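Local coordinates for protein UDP-N-Acetylglucosamine 2-Epimerase (Thermus thermophilus, PDB 1V4V) that probably interconverts UDP-N-acetylglucosamine and UDP-N-acetylmannosamine by inverting the sugar at C2, as a two-domain homodimer of the GT-B clan, at residues Met5-Leu10 with Gly91-Leu96; Arg61-Met66 with Ala84-Glu89; Glu209-Leu214 with Pro241-Ala246; Thr202-Arg207 with Leu278-Gly283; Gly13-Ala18 with Glu46-Ala51. All coordinates share one frame; numbering follows the deposited sequence. Where two conformers were deposited one is given.

Interaction 1 of 5, residues Met5-Leu10 with Gly91-Leu96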
# COMPACT_ATOMS: atom_id res chain seq x y z
N MSE A 5 -28.09 -3.19 10.07
CA MSE A 5 -27.26 -3.34 11.26
C MSE A 5 -25.79 -3.02 10.96
O MSE A 5 -25.10 -2.45 11.81
CB MSE A 5 -27.38 -4.76 11.84
CG MSE A 5 -26.44 -5.79 11.21
SE MSE A 5 -27.00 -6.51 9.50
CE MSE A 5 -27.14 -8.37 10.00
N LYS A 6 -25.33 -3.38 9.77
CA LYS A 6 -23.95 -3.13 9.38
C LYS A 6 -23.81 -1.70 8.87
O LYS A 6 -24.73 -1.16 8.25
CB LYS A 6 -23.51 -4.10 8.28
CG LYS A 6 -23.57 -5.58 8.65
CD LYS A 6 -22.67 -5.91 9.84
CE LYS A 6 -22.41 -7.41 9.93
NZ LYS A 6 -23.67 -8.21 9.90
N ARG A 7 -22.66 -1.08 9.13
CA ARG A 7 -22.43 0.28 8.68
C ARG A 7 -21.26 0.33 7.69
O ARG A 7 -20.19 -0.22 7.94
CB ARG A 7 -22.15 1.19 9.88
CG ARG A 7 -23.22 1.09 10.97
CD ARG A 7 -23.09 2.21 12.00
NE ARG A 7 -23.82 1.94 13.24
CZ ARG A 7 -25.12 1.67 13.31
NH1 ARG A 7 -25.86 1.63 12.21
NH2 ARG A 7 -25.69 1.44 14.48
N VAL A 8 -21.49 0.99 6.56
CA VAL A 8 -20.48 1.11 5.52
C VAL A 8 -20.16 2.58 5.31
O VAL A 8 -21.00 3.35 4.85
CB VAL A 8 -20.98 0.51 4.19
CG1 VAL A 8 -19.90 0.61 3.12
CG2 VAL A 8 -21.37 -0.94 4.40
N VAL A 9 -18.94 2.97 5.65
CA VAL A 9 -18.54 4.36 5.51
C VAL A 9 -17.83 4.63 4.19
O VAL A 9 -16.85 3.95 3.85
CB VAL A 9 -17.61 4.79 6.68
CG1 VAL A 9 -17.17 6.24 6.51
CG2 VAL A 9 -18.34 4.61 8.02
N LEU A 10 -18.34 5.60 3.44
CA LEU A 10 -17.71 5.99 2.19
C LEU A 10 -16.94 7.26 2.54
O LEU A 10 -17.52 8.25 2.97
CB LEU A 10 -18.76 6.31 1.11
CG LEU A 10 -19.57 5.13 0.59
CD1 LEU A 10 -20.61 4.72 1.62
CD2 LEU A 10 -20.26 5.54 -0.71
N GLY A 91 -18.64 3.68 14.06
CA GLY A 91 -18.97 2.26 14.13
C GLY A 91 -18.89 1.52 12.80
O GLY A 91 -19.63 0.56 12.57
N ALA A 92 -17.98 1.94 11.94
CA ALA A 92 -17.82 1.33 10.63
C ALA A 92 -17.49 -0.16 10.64
O ALA A 92 -16.60 -0.60 11.35
CB ALA A 92 -16.74 2.09 9.82
N ASP A 93 -18.23 -0.91 9.82
CA ASP A 93 -18.01 -2.34 9.68
C ASP A 93 -17.28 -2.59 8.37
O ASP A 93 -16.76 -3.68 8.11
CB ASP A 93 -19.34 -3.11 9.68
CG ASP A 93 -20.01 -3.10 11.04
OD1 ASP A 93 -20.98 -2.34 11.23
OD2 ASP A 93 -19.55 -3.86 11.91
N TYR A 94 -17.25 -1.56 7.53
CA TYR A 94 -16.59 -1.63 6.24
C TYR A 94 -16.32 -0.21 5.77
O TYR A 94 -17.10 0.70 6.06
CB TYR A 94 -17.48 -2.37 5.22
CG TYR A 94 -16.71 -3.10 4.15
CD1 TYR A 94 -16.20 -2.43 3.03
CD2 TYR A 94 -16.43 -4.46 4.27
CE1 TYR A 94 -15.44 -3.10 2.07
CE2 TYR A 94 -15.68 -5.13 3.33
CZ TYR A 94 -15.18 -4.45 2.23
OH TYR A 94 -14.42 -5.13 1.32
N VAL A 95 -15.21 -0.02 5.07
CA VAL A 95 -14.86 1.30 4.57
C VAL A 95 -14.59 1.24 3.07
O VAL A 95 -13.93 0.34 2.58
CB VAL A 95 -13.59 1.84 5.26
CG1 VAL A 95 -13.26 3.23 4.72
CG2 VAL A 95 -13.80 1.90 6.76
N LEU A 96 -15.13 2.21 2.35
CA LEU A 96 -14.93 2.28 0.91
C LEU A 96 -14.18 3.57 0.59
O LEU A 96 -14.53 4.64 1.08
CB LEU A 96 -16.27 2.27 0.16
CG LEU A 96 -17.11 0.99 0.20
CD1 LEU A 96 -18.40 1.20 -0.58
CD2 LEU A 96 -16.32 -0.17 -0.38
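Val9 presses its CG2 methyl against the CB of Ala92 at 3.5 Å, a snug carbon contact at one face of the sheet. On the other face Val8 CG1 lies 4.0 Å from Leu96 CD1, the two side chains meeting at a slant, while Val8 CG2 touches Tyr94 CB; Val361 of helix 353-364 and Leu28 of helix 15-29 help cover this side. Between the faces the strands are laced in parallel: Val9 N donates to Tyr94 O, and Val9 O receives Leu96 N at 2.9 Å almost straight on (169°). Arg7 O takes the N-H of Asp93 and, weakly, that of Tyr94, and Asp93 turns its carboxylate back so that OD1 accepts Arg7 N at 3.0 Å on its anti side. A side chain thus takes the place of a main-chain acceptor beside Arg7. Gly91 closes the preceding helix with a Schellman motif, and the pairing of strands 6-12 and 94-98 is the central step of a Rossmann-like parallel sheet, strand order 3-2-1-4-5-6-7.

Interaction 2 of 5, residues Arg61-Met66 with Ala84-Glu89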
# COMPACT_ATOMS: atom_id res chain seq x y z
N ARG A 61 -20.12 12.97 8.73
CA ARG A 61 -19.00 13.48 9.51
C ARG A 61 -17.95 14.09 8.58
O ARG A 61 -17.90 13.76 7.40
CB ARG A 61 -18.39 12.35 10.34
CG ARG A 61 -17.28 12.78 11.29
CD ARG A 61 -17.18 11.81 12.46
NE ARG A 61 -16.01 12.06 13.30
CZ ARG A 61 -15.84 11.56 14.52
NH1 ARG A 61 -16.78 10.79 15.05
NH2 ARG A 61 -14.73 11.82 15.20
N ASN A 62 -17.13 14.98 9.12
CA ASN A 62 -16.08 15.64 8.34
C ASN A 62 -14.77 15.63 9.11
O ASN A 62 -14.76 15.78 10.33
CB ASN A 62 -16.44 17.10 8.06
CG ASN A 62 -17.77 17.26 7.37
OD1 ASN A 62 -18.83 17.01 7.95
ND2 ASN A 62 -17.73 17.68 6.11
N LEU A 63 -13.65 15.44 8.41
CA LEU A 63 -12.35 15.47 9.07
C LEU A 63 -11.95 16.95 9.11
O LEU A 63 -12.47 17.76 8.35
CB LEU A 63 -11.32 14.67 8.28
CG LEU A 63 -11.55 13.16 8.18
CD1 LEU A 63 -10.34 12.50 7.52
CD2 LEU A 63 -11.77 12.58 9.58
N ASP A 64 -11.03 17.29 10.00
CA ASP A 64 -10.57 18.67 10.12
C ASP A 64 -9.29 18.82 9.30
O ASP A 64 -8.22 18.38 9.70
CB ASP A 64 -10.31 18.99 11.60
CG ASP A 64 -10.02 20.46 11.83
OD1 ASP A 64 -10.18 20.92 12.98
OD2 ASP A 64 -9.62 21.15 10.87
N VAL A 65 -9.43 19.46 8.13
CA VAL A 65 -8.30 19.64 7.22
C VAL A 65 -7.97 21.10 6.96
O VAL A 65 -8.85 21.92 6.73
CB VAL A 65 -8.60 18.94 5.87
CG1 VAL A 65 -7.44 19.13 4.91
CG2 VAL A 65 -8.86 17.46 6.11
N MSE A 66 -6.68 21.42 7.00
CA MSE A 66 -6.22 22.79 6.76
C MSE A 66 -6.53 23.19 5.32
O MSE A 66 -6.64 22.33 4.44
CB MSE A 66 -4.70 22.89 6.98
CG MSE A 66 -4.19 22.39 8.33
SE MSE A 66 -2.25 22.55 8.53
CE MSE A 66 -1.79 22.94 6.70
N ALA A 84 -8.83 7.53 11.88
CA ALA A 84 -8.99 6.30 12.65
C ALA A 84 -10.08 6.48 13.71
O ALA A 84 -10.93 5.60 13.90
CB ALA A 84 -7.68 5.93 13.34
N ARG A 85 -10.05 7.62 14.39
CA ARG A 85 -11.03 7.92 15.43
C ARG A 85 -12.43 8.07 14.85
O ARG A 85 -13.40 7.57 15.42
CB ARG A 85 -10.64 9.19 16.19
CG ARG A 85 -11.61 9.55 17.32
CD ARG A 85 -11.05 10.59 18.28
NE ARG A 85 -10.61 11.81 17.60
CZ ARG A 85 -9.36 12.04 17.20
NH1 ARG A 85 -8.41 11.14 17.42
NH2 ARG A 85 -9.06 13.17 16.58
N ALA A 86 -12.53 8.76 13.72
CA ALA A 86 -13.82 8.97 13.07
C ALA A 86 -14.45 7.65 12.64
O ALA A 86 -15.65 7.44 12.82
CB ALA A 86 -13.67 9.91 11.87
N LEU A 87 -13.65 6.75 12.06
CA LEU A 87 -14.19 5.48 11.60
C LEU A 87 -14.64 4.60 12.76
O LEU A 87 -15.62 3.87 12.66
CB LEU A 87 -13.15 4.74 10.75
CG LEU A 87 -12.76 5.48 9.47
CD1 LEU A 87 -11.66 4.71 8.74
CD2 LEU A 87 -13.99 5.64 8.57
N LYS A 88 -13.91 4.68 13.87
CA LYS A 88 -14.23 3.89 15.05
C LYS A 88 -15.49 4.44 15.73
O LYS A 88 -16.38 3.68 16.11
CB LYS A 88 -13.05 3.93 16.03
CG LYS A 88 -13.12 2.90 17.15
CD LYS A 88 -11.90 3.02 18.06
CE LYS A 88 -11.95 2.01 19.19
NZ LYS A 88 -10.81 2.18 20.13
N GLU A 89 -15.57 5.76 15.86
CA GLU A 89 -16.72 6.41 16.49
C GLU A 89 -17.99 6.28 15.65
O GLU A 89 -19.10 6.29 16.19
CB GLU A 89 -16.41 7.88 16.77
CG GLU A 89 -15.32 8.09 17.81
CD GLU A 89 -15.04 9.56 18.11
OE1 GLU A 89 -14.19 9.84 18.98
OE2 GLU A 89 -15.67 10.43 17.47
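Arg61 lays its guanidinium over the helix backbone at Ala86, whose CA sits 3.5 Å above the plane and over its centre. This is the close-packed part: Ala86 CB also reaches Arg61 NE at 3.5 Å, and Leu63 CD2 comes to 4.0 Å from the same methyl, so the small alanine is shared by a charged group and an apolar one. Arg61 gets there with an extended chain, CG trans to the backbone N (chi1 -175°), which carries the guanidinium across to the helix. At the outer side the contact is polar and narrower. The exposed Glu89 brings one oxygen, OE2, to the end of the guanidinium, where it accepts from Arg61 NH1 at 2.7 Å and from Arg61 NH2 at 2.8 Å. Both approaches lie in the guanidinium plane, but the carboxylate plane is turned 54° from it, so this is a forked, single-oxygen salt bridge and not a flat two-oxygen pair. Arg85 touches only marginally, through CG. Strand 61-62 is an edge strand of the N-terminal sheet within this chain and hydrogen-bonds to strand 34-40; helix 72-89 packs over Leu39 of that neighbour through Leu87, and its Ala84 meets helix 102-113 and Pro73 of the second subunit.

Interaction 3 of 5, residues Glu209-Leu214 with Pro241-Ala246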
# COMPACT_ATOMS: atom_id res chain seq x y z
N GLU A 209 -7.14 23.32 -28.56
CA GLU A 209 -6.48 23.24 -29.86
C GLU A 209 -7.40 23.61 -31.01
O GLU A 209 -6.94 24.04 -32.07
CB GLU A 209 -5.89 21.84 -30.09
CG GLU A 209 -6.91 20.73 -30.25
CD GLU A 209 -6.28 19.45 -30.77
OE1 GLU A 209 -5.77 19.45 -31.91
OE2 GLU A 209 -6.28 18.44 -30.03
N ASN A 210 -8.71 23.44 -30.82
CA ASN A 210 -9.69 23.77 -31.85
C ASN A 210 -10.04 25.26 -31.81
O ASN A 210 -10.72 25.76 -32.70
CB ASN A 210 -10.97 22.94 -31.67
CG ASN A 210 -10.89 21.57 -32.33
OD1 ASN A 210 -9.86 21.20 -32.91
ND2 ASN A 210 -11.97 20.80 -32.23
N TRP A 211 -9.56 25.96 -30.78
CA TRP A 211 -9.82 27.40 -30.62
C TRP A 211 -9.88 28.19 -31.93
O TRP A 211 -10.91 28.79 -32.25
CB TRP A 211 -8.74 28.05 -29.75
CG TRP A 211 -8.93 27.99 -28.27
CD1 TRP A 211 -8.08 28.48 -27.32
CD2 TRP A 211 -10.04 27.42 -27.55
NE1 TRP A 211 -8.58 28.26 -26.06
CE2 TRP A 211 -9.79 27.61 -26.17
CE3 TRP A 211 -11.22 26.78 -27.94
CZ2 TRP A 211 -10.67 27.18 -25.18
CZ3 TRP A 211 -12.09 26.35 -26.95
CH2 TRP A 211 -11.81 26.55 -25.59
N PRO A 212 -8.78 28.19 -32.69
CA PRO A 212 -8.69 28.92 -33.97
C PRO A 212 -9.57 28.40 -35.10
O PRO A 212 -9.65 29.03 -36.15
CB PRO A 212 -7.21 28.84 -34.30
CG PRO A 212 -6.84 27.49 -33.78
CD PRO A 212 -7.52 27.47 -32.43
N LEU A 213 -10.21 27.25 -34.89
CA LEU A 213 -11.08 26.66 -35.90
C LEU A 213 -12.54 26.89 -35.53
O LEU A 213 -13.44 26.59 -36.32
CB LEU A 213 -10.85 25.15 -35.99
CG LEU A 213 -9.43 24.61 -36.14
CD1 LEU A 213 -9.50 23.08 -36.26
CD2 LEU A 213 -8.77 25.22 -37.37
N LEU A 214 -12.77 27.43 -34.34
CA LEU A 214 -14.14 27.66 -33.87
C LEU A 214 -15.04 28.44 -34.80
O LEU A 214 -16.20 28.09 -34.96
CB LEU A 214 -14.12 28.32 -32.49
CG LEU A 214 -13.73 27.40 -31.33
CD1 LEU A 214 -13.80 28.18 -30.02
CD2 LEU A 214 -14.66 26.19 -31.28
N PRO A 241 -13.40 34.26 -23.41
CA PRO A 241 -13.67 35.28 -24.43
C PRO A 241 -13.22 34.86 -25.83
O PRO A 241 -13.86 35.20 -26.82
CB PRO A 241 -12.89 36.49 -23.92
CG PRO A 241 -12.97 36.32 -22.43
CD PRO A 241 -12.69 34.85 -22.26
N VAL A 242 -12.11 34.12 -25.91
CA VAL A 242 -11.58 33.66 -27.19
C VAL A 242 -12.62 32.80 -27.91
O VAL A 242 -12.79 32.89 -29.13
CB VAL A 242 -10.30 32.81 -26.99
CG1 VAL A 242 -9.72 32.43 -28.34
CG2 VAL A 242 -9.29 33.58 -26.16
N VAL A 243 -13.31 31.96 -27.14
CA VAL A 243 -14.34 31.08 -27.68
C VAL A 243 -15.55 31.88 -28.13
O VAL A 243 -16.07 31.68 -29.23
CB VAL A 243 -14.80 30.07 -26.61
CG1 VAL A 243 -15.97 29.24 -27.14
CG2 VAL A 243 -13.65 29.17 -26.21
N ARG A 244 -16.00 32.81 -27.29
CA ARG A 244 -17.17 33.61 -27.60
C ARG A 244 -16.96 34.57 -28.76
O ARG A 244 -17.87 34.79 -29.55
CB ARG A 244 -17.63 34.35 -26.35
CG ARG A 244 -17.92 33.38 -25.21
CD ARG A 244 -18.94 33.90 -24.25
NE ARG A 244 -19.49 32.81 -23.45
CZ ARG A 244 -20.56 32.93 -22.67
NH1 ARG A 244 -21.19 34.09 -22.58
NH2 ARG A 244 -21.00 31.88 -21.99
N GLU A 245 -15.77 35.13 -28.88
CA GLU A 245 -15.51 36.04 -29.99
C GLU A 245 -15.62 35.30 -31.31
O GLU A 245 -15.96 35.88 -32.34
CB GLU A 245 -14.11 36.65 -29.86
CG GLU A 245 -14.07 37.90 -29.00
CD GLU A 245 -12.68 38.44 -28.85
OE1 GLU A 245 -11.87 37.81 -28.15
OE2 GLU A 245 -12.39 39.50 -29.45
N ALA A 246 -15.34 34.00 -31.27
CA ALA A 246 -15.40 33.18 -32.46
C ALA A 246 -16.80 32.69 -32.79
O ALA A 246 -17.25 32.79 -33.93
CB ALA A 246 -14.46 31.98 -32.31
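Trp211 lays the six-membered part of its indole over Val243, whose CG2 methyl stands 3.5 Å from the centroid of that ring and 24° off its normal, a CH-pi contact over the face. Val243 CG2 is offset toward the rim, 3.3 Å from both Trp211 CH2 and Trp211 CZ3. In Val243 CG2 lies anti to the carbonyl carbon and CG1 anti to the backbone N (chi1 175°); the two branches are thereby divided between partners, CG2 for the indole and CG1 for Leu214. Leu214 CD1 approaches Val243 CG1 to 3.8 Å and lies equally near Val243 CA, so the leucine tip covers the helix backbone as well. One turn further along, Leu214 CB meets Ala246 CB at 3.7 Å, where the small alanine lets the chains come close, with CA atoms 5.8 Å apart. Val242 adds a looser touch, its CG1 being 4.4 Å from Trp211 CD1, at the exposed margin. The loop after strand 200-203 and the first residue of helix 214-227 are thus pressed on the opening turns of helix 241-251. Leu214 also packs on Met205, which extends the apolar patch inward. Everything exchanged between these segments is carbon against carbon or carbon against ring, so the contact depends on complementary shape and the burial of apolar surface rather than on directed polar bonds.

Interaction 4 of 5, residues Thr202-Arg207 with Leu278-Gly283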
# COMPACT_ATOMS: atom_id res chain seq x y z
N THR A 202 -27.53 18.60 -28.78
CA THR A 202 -26.68 19.34 -27.86
C THR A 202 -25.33 19.56 -28.52
O THR A 202 -24.77 18.65 -29.13
CB THR A 202 -26.47 18.58 -26.53
OG1 THR A 202 -27.72 18.45 -25.84
CG2 THR A 202 -25.48 19.33 -25.63
N VAL A 203 -24.84 20.79 -28.42
CA VAL A 203 -23.55 21.14 -29.01
C VAL A 203 -22.59 21.65 -27.95
O VAL A 203 -22.98 22.42 -27.06
CB VAL A 203 -23.70 22.24 -30.09
CG1 VAL A 203 -22.33 22.67 -30.59
CG2 VAL A 203 -24.54 21.73 -31.25
N THR A 204 -21.34 21.21 -28.07
CA THR A 204 -20.28 21.61 -27.14
C THR A 204 -18.92 21.68 -27.88
O THR A 204 -18.48 20.71 -28.51
CB THR A 204 -20.18 20.61 -25.96
OG1 THR A 204 -20.83 21.17 -24.81
CG2 THR A 204 -18.74 20.26 -25.62
N MSE A 205 -18.28 22.84 -27.83
CA MSE A 205 -16.96 23.02 -28.46
C MSE A 205 -16.08 23.82 -27.52
O MSE A 205 -16.40 24.98 -27.20
CB MSE A 205 -17.15 23.79 -29.78
CG MSE A 205 -17.81 22.99 -30.93
SE MSE A 205 -17.49 23.77 -32.66
CE MSE A 205 -18.68 25.23 -32.47
N HIS A 206 -14.99 23.23 -27.05
CA HIS A 206 -14.09 23.93 -26.13
C HIS A 206 -12.67 23.38 -26.05
O HIS A 206 -11.90 23.80 -25.19
CB HIS A 206 -14.66 23.96 -24.71
CG HIS A 206 -14.73 22.62 -24.05
ND1 HIS A 206 -13.92 22.27 -22.99
CD2 HIS A 206 -15.50 21.54 -24.31
CE1 HIS A 206 -14.20 21.03 -22.62
NE2 HIS A 206 -15.15 20.56 -23.41
N ARG A 207 -12.32 22.45 -26.94
CA ARG A 207 -10.97 21.90 -26.94
C ARG A 207 -10.05 23.06 -27.33
O ARG A 207 -10.20 23.64 -28.40
CB ARG A 207 -10.86 20.76 -27.96
CG ARG A 207 -9.56 19.98 -27.88
CD ARG A 207 -9.55 18.80 -28.83
NE ARG A 207 -8.33 18.00 -28.69
CZ ARG A 207 -7.98 17.35 -27.59
NH1 ARG A 207 -8.75 17.40 -26.51
NH2 ARG A 207 -6.85 16.66 -27.56
N LEU A 278 -25.36 14.35 -29.75
CA LEU A 278 -24.42 15.23 -29.08
C LEU A 278 -23.27 15.51 -30.05
O LEU A 278 -22.69 14.58 -30.62
CB LEU A 278 -23.83 14.57 -27.82
CG LEU A 278 -22.62 15.34 -27.26
CD1 LEU A 278 -23.09 16.71 -26.75
CD2 LEU A 278 -21.95 14.55 -26.14
N VAL A 279 -22.98 16.79 -30.26
CA VAL A 279 -21.88 17.20 -31.12
C VAL A 279 -20.84 17.78 -30.16
O VAL A 279 -21.15 18.69 -29.39
CB VAL A 279 -22.31 18.30 -32.11
CG1 VAL A 279 -21.11 18.77 -32.95
CG2 VAL A 279 -23.42 17.78 -33.02
N THR A 280 -19.62 17.26 -30.18
CA THR A 280 -18.62 17.76 -29.25
C THR A 280 -17.19 17.51 -29.72
O THR A 280 -16.97 16.84 -30.73
CB THR A 280 -18.78 17.10 -27.87
OG1 THR A 280 -17.88 17.69 -26.93
CG2 THR A 280 -18.48 15.59 -27.96
N ASP A 281 -16.23 18.07 -28.99
CA ASP A 281 -14.82 17.85 -29.30
C ASP A 281 -14.13 17.49 -27.99
O ASP A 281 -12.91 17.47 -27.89
CB ASP A 281 -14.17 19.09 -29.93
CG ASP A 281 -14.13 20.29 -28.99
OD1 ASP A 281 -13.55 21.32 -29.39
OD2 ASP A 281 -14.66 20.21 -27.86
N SER A 282 -14.95 17.17 -27.00
CA SER A 282 -14.48 16.80 -25.67
C SER A 282 -14.60 15.31 -25.39
O SER A 282 -15.67 14.72 -25.56
CB SER A 282 -15.28 17.57 -24.61
OG SER A 282 -15.12 16.97 -23.33
N GLY A 283 -13.51 14.70 -24.94
CA GLY A 283 -13.53 13.28 -24.64
C GLY A 283 -14.45 12.99 -23.46
O GLY A 283 -15.17 12.00 -23.45
O HOH W 1 -12.95 23.91 -29.18
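Asp281 holds CG between its backbone N and carbonyl carbon (chi1 64°), a setting that swings the carboxylate across to the backbone of His206 and Arg207. There Asp281 OD2 accepts His206 N at 3.1 Å, nearly straight (171°), and Asp281 OD1 accepts Arg207 N at 3.0 Å, both on the syn side. Water 1 donates to Asp281 OD1 and to Arg207 O, and Asn210 ND2 also bonds to OD1, so the buried carboxylate is gripped from several directions. With an alanine here, the N-H groups of His206 and Arg207 would probably lose their carboxylate acceptor and the 205-207 loop would be likely to shift. His206 takes the same staggered position (chi1 67°), which brings NE2 to 3.2 Å from Ser282 CB; its ring stacks on His238. Arg207 reaches the other way to a salt bridge with Glu209. Behind the loops the strands pair in parallel: Val279 N donates to Thr202 O at 2.8 Å, and Thr204 N to Val279 O. Thr280 OG1 accepts Ser282 N, an ST turn, and Ser282 N-caps helix 283-291. Loops leaving the C-terminal ends of adjacent central strands are where Rossmann-like domains, including those of GT-B proteins, commonly build their ligand sites.

Interaction 5 of 5, residues Gly13-Ala18 with Glu46-Ala51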
# COMPACT_ATOMS: atom_id res chain seq x y z
N GLY A 13 -13.04 13.16 -0.48
CA GLY A 13 -12.94 14.59 -0.22
C GLY A 13 -12.97 15.55 -1.40
O GLY A 13 -12.71 16.74 -1.22
N THR A 14 -13.27 15.06 -2.60
CA THR A 14 -13.34 15.94 -3.77
C THR A 14 -14.63 15.69 -4.52
O THR A 14 -15.23 14.62 -4.42
CB THR A 14 -12.15 15.69 -4.73
OG1 THR A 14 -12.35 14.46 -5.43
CG2 THR A 14 -10.84 15.63 -3.96
N ARG A 15 -15.06 16.69 -5.29
CA ARG A 15 -16.29 16.58 -6.06
C ARG A 15 -16.28 15.41 -7.04
O ARG A 15 -17.26 14.69 -7.15
CB ARG A 15 -16.58 17.90 -6.77
CG ARG A 15 -17.07 18.98 -5.81
CD ARG A 15 -17.30 20.32 -6.50
NE ARG A 15 -16.04 20.96 -6.88
CZ ARG A 15 -15.95 22.22 -7.32
NH1 ARG A 15 -14.77 22.72 -7.64
NH2 ARG A 15 -17.04 22.97 -7.41
N PRO A 16 -15.17 15.21 -7.76
CA PRO A 16 -15.11 14.09 -8.72
C PRO A 16 -15.29 12.74 -8.01
O PRO A 16 -15.90 11.81 -8.55
CB PRO A 16 -13.73 14.24 -9.34
CG PRO A 16 -13.52 15.72 -9.32
CD PRO A 16 -14.00 16.10 -7.94
N GLU A 17 -14.74 12.63 -6.81
CA GLU A 17 -14.86 11.40 -6.04
C GLU A 17 -16.31 11.23 -5.59
O GLU A 17 -16.87 10.15 -5.70
CB GLU A 17 -13.92 11.44 -4.83
CG GLU A 17 -12.44 11.60 -5.20
CD GLU A 17 -11.52 11.67 -4.00
OE1 GLU A 17 -11.99 12.03 -2.90
OE2 GLU A 17 -10.31 11.39 -4.16
N ALA A 18 -16.91 12.31 -5.10
CA ALA A 18 -18.29 12.26 -4.64
C ALA A 18 -19.21 11.76 -5.76
O ALA A 18 -20.10 10.94 -5.54
CB ALA A 18 -18.73 13.65 -4.17
N GLU A 46 -18.40 22.87 2.48
CA GLU A 46 -19.58 23.45 1.86
C GLU A 46 -19.66 23.16 0.36
O GLU A 46 -20.74 22.90 -0.17
CB GLU A 46 -19.59 24.97 2.10
CG GLU A 46 -20.95 25.63 1.90
CD GLU A 46 -22.04 24.98 2.74
OE1 GLU A 46 -22.55 23.91 2.34
OE2 GLU A 46 -22.39 25.54 3.80
N GLN A 47 -18.51 23.18 -0.30
CA GLN A 47 -18.45 22.92 -1.74
C GLN A 47 -18.86 21.49 -2.08
O GLN A 47 -19.65 21.26 -2.99
CB GLN A 47 -17.03 23.19 -2.25
CG GLN A 47 -16.86 23.01 -3.75
CD GLN A 47 -15.43 23.23 -4.20
OE1 GLN A 47 -14.52 22.50 -3.80
NE2 GLN A 47 -15.22 24.24 -5.04
N LEU A 48 -18.31 20.53 -1.34
CA LEU A 48 -18.61 19.12 -1.56
C LEU A 48 -20.03 18.82 -1.09
O LEU A 48 -20.72 17.97 -1.64
CB LEU A 48 -17.60 18.25 -0.81
CG LEU A 48 -17.57 16.76 -1.14
CD1 LEU A 48 -17.41 16.56 -2.64
CD2 LEU A 48 -16.41 16.11 -0.40
N ARG A 49 -20.46 19.55 -0.06
CA ARG A 49 -21.79 19.39 0.50
C ARG A 49 -22.85 19.69 -0.55
O ARG A 49 -23.88 19.03 -0.61
CB ARG A 49 -21.95 20.34 1.69
CG ARG A 49 -22.28 19.67 3.00
CD ARG A 49 -21.87 20.54 4.16
NE ARG A 49 -22.27 19.97 5.44
CZ ARG A 49 -23.52 19.93 5.89
NH1 ARG A 49 -24.50 20.44 5.15
NH2 ARG A 49 -23.79 19.38 7.06
N GLN A 50 -22.58 20.70 -1.37
CA GLN A 50 -23.51 21.10 -2.42
C GLN A 50 -23.49 20.12 -3.59
O GLN A 50 -24.50 19.94 -4.27
CB GLN A 50 -23.16 22.51 -2.92
CG GLN A 50 -24.33 23.25 -3.53
CD GLN A 50 -25.44 23.47 -2.52
OE1 GLN A 50 -25.25 24.14 -1.51
NE2 GLN A 50 -26.61 22.90 -2.79
N ALA A 51 -22.34 19.50 -3.82
CA ALA A 51 -22.20 18.54 -4.90
C ALA A 51 -23.02 17.29 -4.62
O ALA A 51 -23.64 16.72 -5.52
CB ALA A 51 -20.73 18.18 -5.08
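The chain turns from loop into helix at Thr14, the N-cap of helix 15-29, and at this corner Arg15 comes within 5.7 Å of Leu48, CA to CA. Leu48 fills the angle with both methyls: CD1 sits 3.4 Å from Thr14 O and 3.5 Å from Ala18 CB, while CD2 rests on the backbone of Gly13, 3.6 Å from its C. The first torsion of Leu48 makes this possible, CG lying trans to the backbone N (chi1 -168°), which tips the isobutyl group off its own helix into the corner. Outside it, Arg15 lies across Gln47 at about a right angle, with guanidinium and amide stacked face to face, only 20° from parallel. Gln47 CD stands 3.3 Å above the guanidinium plane, over its centre, and the approach of Arg15 NH1 to Gln47 NE2 sets two donors together, so the pair is a stack without a bond. Arg15 CG meanwhile touches Ala51 CB at 3.8 Å. Cut back to an alanine, position Gln47 would probably leave one face of the Arg15 guanidinium without its cover and its end able to turn. Glu17 OE1 accepts Gly13 N, tying the loop to the first helical turn. Helix 45-53 thus packs against the first turn of helix 15-29, directly after strand 6-12, whose Phe12 touches Ala18 and Leu48.

How the interactions relate
From the N terminus, strand 6-12 opens interaction 1, which closes only at strand 94-98 and encloses two shorter loops in succession: interaction 5, joining helices 15-29 and 45-53, then interaction 2, joining strand 61-62 to helix 72-89. Interactions 1 and 2 touch where Leu87 packs on Val9 and Val95; all three belong to the N-terminal half. Interaction 4 begins later, pairing strands 200-203 and 275-280 of the second sheet, and its loop contains interaction 3, with which it is in contact through Asn210 and Asp281. No two loops cross. Interactions 1 and 4 join corresponding strands, first and fourth, of two separate sheets, their centres about 40 Å apart.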